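PDB 5XH8: extracellular invertase from Aspergillus kawachii, which probably hydrolyses sucrose at its beta-fructofuranosidic bond and, with high transfructosylation activity, passes fructosyl units to sugar acceptors to build fructooligosaccharides such as 1-kestose. Local coordinates for residues A[293-298]-A[305-310]. Sequence-based numbering, arbitrary orientation.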
ATOM      1  N   SER A 293      -0.849 -27.371 -20.292  1.00 30.13           N
ATOM      2  CA  SER A 293      -2.219 -27.886 -20.198  1.00 30.25           C
ATOM      3  C   SER A 293      -2.377 -28.505 -18.829  1.00 28.90           C
ATOM      4  O   SER A 293      -1.437 -29.070 -18.305  1.00 30.07           O
ATOM      5  CB  SER A 293      -2.459 -28.973 -21.264  1.00 32.05           C
ATOM      6  OG  SER A 293      -3.762 -29.521 -21.135  1.00 33.22           O
ATOM      7  N   GLY A 294      -3.556 -28.402 -18.244  1.00 29.96           N
ATOM      8  CA  GLY A 294      -3.788 -29.026 -16.966  1.00 32.46           C
ATOM      9  C   GLY A 294      -5.236 -29.208 -16.599  1.00 33.77           C
ATOM     10  O   GLY A 294      -6.134 -28.591 -17.188  1.00 33.88           O
ATOM     11  N   THR A 295      -5.459 -30.073 -15.613  1.00 36.47           N
ATOM     12  CA  THR A 295      -6.802 -30.301 -15.092  1.00 37.23           C
ATOM     13  C   THR A 295      -6.894 -29.533 -13.796  1.00 36.68           C
ATOM     14  O   THR A 295      -5.894 -29.326 -13.107  1.00 36.25           O
ATOM     15  CB  THR A 295      -7.101 -31.804 -14.853  1.00 39.09           C
ATOM     16  OG1 THR A 295      -6.109 -32.350 -13.980  1.00 38.69           O
ATOM     17  CG2 THR A 295      -7.101 -32.607 -16.181  1.00 39.00           C
ATOM     18  N   VAL A 296      -8.107 -29.126 -13.465  1.00 37.60           N
ATOM     19  CA  VAL A 296      -8.360 -28.365 -12.279  1.00 40.79           C
ATOM     20  C   VAL A 296      -9.234 -29.181 -11.348  1.00 42.04           C
ATOM     21  O   VAL A 296     -10.325 -29.560 -11.715  1.00 45.39           O
ATOM     22  CB  VAL A 296      -9.050 -27.044 -12.637  1.00 42.88           C
ATOM     23  CG1 VAL A 296      -9.279 -26.213 -11.391  1.00 45.97           C
ATOM     24  CG2 VAL A 296      -8.175 -26.265 -13.612  1.00 44.59           C
ATOM     25  N   SER A 297      -8.748 -29.427 -10.141  1.00 46.15           N
ATOM     26  CA  SER A 297      -9.495 -30.140  -9.104  1.00 47.33           C
ATOM     27  C   SER A 297      -9.588 -29.277  -7.849  1.00 49.04           C
ATOM     28  O   SER A 297      -8.905 -28.259  -7.734  1.00 44.23           O
ATOM     29  CB  SER A 297      -8.765 -31.423  -8.755  1.00 44.91           C
ATOM     30  OG  SER A 297      -7.475 -31.114  -8.264  1.00 47.24           O
ATOM     31  N   ARG A 298     -10.426 -29.709  -6.914  1.00 49.80           N
ATOM     32  CA  ARG A 298     -10.561 -29.077  -5.616  1.00 52.42           C
ATOM     33  C   ARG A 298     -10.379 -30.108  -4.501  1.00 59.34           C
ATOM     34  O   ARG A 298     -10.753 -31.264  -4.631  1.00 61.33           O
ATOM     35  CB  ARG A 298     -11.914 -28.386  -5.482  1.00 51.87           C
ATOM     36  CG  ARG A 298     -11.994 -27.528  -4.237  1.00 51.77           C
ATOM     37  CD  ARG A 298     -13.216 -26.647  -4.215  1.00 52.45           C
ATOM     38  NE  ARG A 298     -13.301 -25.918  -2.950  1.00 53.73           N
ATOM     39  CZ  ARG A 298     -14.321 -25.147  -2.575  1.00 55.22           C
ATOM     40  NH1 ARG A 298     -15.386 -24.976  -3.350  1.00 57.20           N
ATOM     41  NH2 ARG A 298     -14.283 -24.538  -1.400  1.00 60.06           N
ATOM     42  N   ASN A 305      -3.284 -28.866 -12.316  1.00 36.32           N
ATOM     43  CA  ASN A 305      -2.393 -30.047 -12.326  1.00 36.01           C
ATOM     44  C   ASN A 305      -1.946 -30.273 -13.767  1.00 34.53           C
ATOM     45  O   ASN A 305      -2.739 -30.739 -14.592  1.00 35.67           O
ATOM     46  CB  ASN A 305      -3.135 -31.264 -11.764  1.00 37.32           C
ATOM     47  CG  ASN A 305      -3.754 -30.976 -10.404  1.00 38.55           C
ATOM     48  OD1 ASN A 305      -3.044 -30.837  -9.425  1.00 43.40           O
ATOM     49  ND2 ASN A 305      -5.075 -30.811 -10.356  1.00 40.71           N
ATOM     50  N   PRO A 306      -0.707 -29.883 -14.090  1.00 33.53           N
ATOM     51  CA  PRO A 306      -0.212 -30.027 -15.460  1.00 35.28           C
ATOM     52  C   PRO A 306      -0.241 -31.465 -16.006  1.00 37.83           C
ATOM     53  O   PRO A 306       0.238 -32.385 -15.332  1.00 37.62           O
ATOM     54  CB  PRO A 306       1.244 -29.565 -15.354  1.00 34.54           C
ATOM     55  CG  PRO A 306       1.271 -28.645 -14.194  1.00 35.18           C
ATOM     56  CD  PRO A 306       0.280 -29.214 -13.223  1.00 33.19           C
ATOM     57  N   ASN A 307      -0.745 -31.642 -17.226  1.00 37.89           N
ATOM     58  CA  ASN A 307      -0.671 -32.952 -17.902  1.00 39.27           C
ATOM     59  C   ASN A 307       0.172 -32.980 -19.175  1.00 40.05           C
ATOM     60  O   ASN A 307       0.474 -34.064 -19.673  1.00 37.57           O
ATOM     61  CB  ASN A 307      -2.068 -33.519 -18.166  1.00 39.26           C
ATOM     62  CG  ASN A 307      -2.991 -32.519 -18.805  1.00 41.41           C
ATOM     63  OD1 ASN A 307      -2.578 -31.694 -19.634  1.00 42.49           O
ATOM     64  ND2 ASN A 307      -4.249 -32.562 -18.403  1.00 41.12           N
ATOM     65  N   MET A 308       0.527 -31.804 -19.702  1.00 36.69           N
ATOM     66  CA  MET A 308       1.499 -31.675 -20.783  1.00 34.97           C
ATOM     67  C   MET A 308       1.949 -30.208 -20.883  1.00 35.78           C
ATOM     68  O   MET A 308       1.282 -29.306 -20.371  1.00 34.75           O
ATOM     69  CB  MET A 308       0.926 -32.163 -22.125  1.00 34.20           C
ATOM     70  CG  MET A 308      -0.406 -31.543 -22.531  1.00 33.16           C
ATOM     71  SD  MET A 308      -1.035 -32.090 -24.130  1.00 34.19           S
ATOM     72  CE  MET A 308      -2.524 -31.138 -24.351  1.00 32.09           C
ATOM     73  N   ALA A 309       3.082 -29.981 -21.536  1.00 34.35           N
ATOM     74  CA  ALA A 309       3.641 -28.639 -21.639  1.00 34.32           C
ATOM     75  C   ALA A 309       4.658 -28.560 -22.769  1.00 36.23           C
ATOM     76  O   ALA A 309       5.274 -29.580 -23.171  1.00 34.11           O
ATOM     77  CB  ALA A 309       4.281 -28.238 -20.324  1.00 34.96           C
ATOM     78  N   GLY A 310       4.829 -27.341 -23.278  1.00 32.54           N
ATOM     79  CA  GLY A 310       5.755 -27.078 -24.371  1.00 31.56           C
ATOM     80  C   GLY A 310       6.116 -25.615 -24.414  1.00 31.92           C
ATOM     81  O   GLY A 310       5.891 -24.892 -23.432  1.00 28.75           O
TER
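Met308 lies alongside Ser293 across an antiparallel pairing: its CG, set between the backbone N and the carbonyl carbon (chi1 53°), comes to 3.5 Å from CB of Ser293, and the extended course of the chain beyond it keeps CE 3.8 Å from the same CB. The backbone fixes this match, with Ser293 N donating to Met308 O at 2.9 Å. Ser293 O in turn accepts Asn307 N (2.9 Å) and a CA-H...O contact from Pro306 CA (3.2 Å). Through its backbone Ser293 thus bonds to both Asn307 and Met308, while Gly294 already faces Pro306; this one-residue shift in register marks a beta bulge where the chain turns at Asn307. Beyond it, Thr295 and Asn305 form a hydrogen-bonded pair linked in both directions, Asn305 N lying 2.8 Å from Thr295 O. With CG held beside its backbone N (chi1 -53°), Asn305 donates a bent hydrogen bond (139°) from ND2 to OG of Ser297 at 3.2 Å. The segments belong to a beta hairpin, 286-298 with 302-311, in a sheet of the family 32 beta-propeller; strand 265-274 flanks its first arm, supplying Phe267 against Ser293 and Ile266 against Val296.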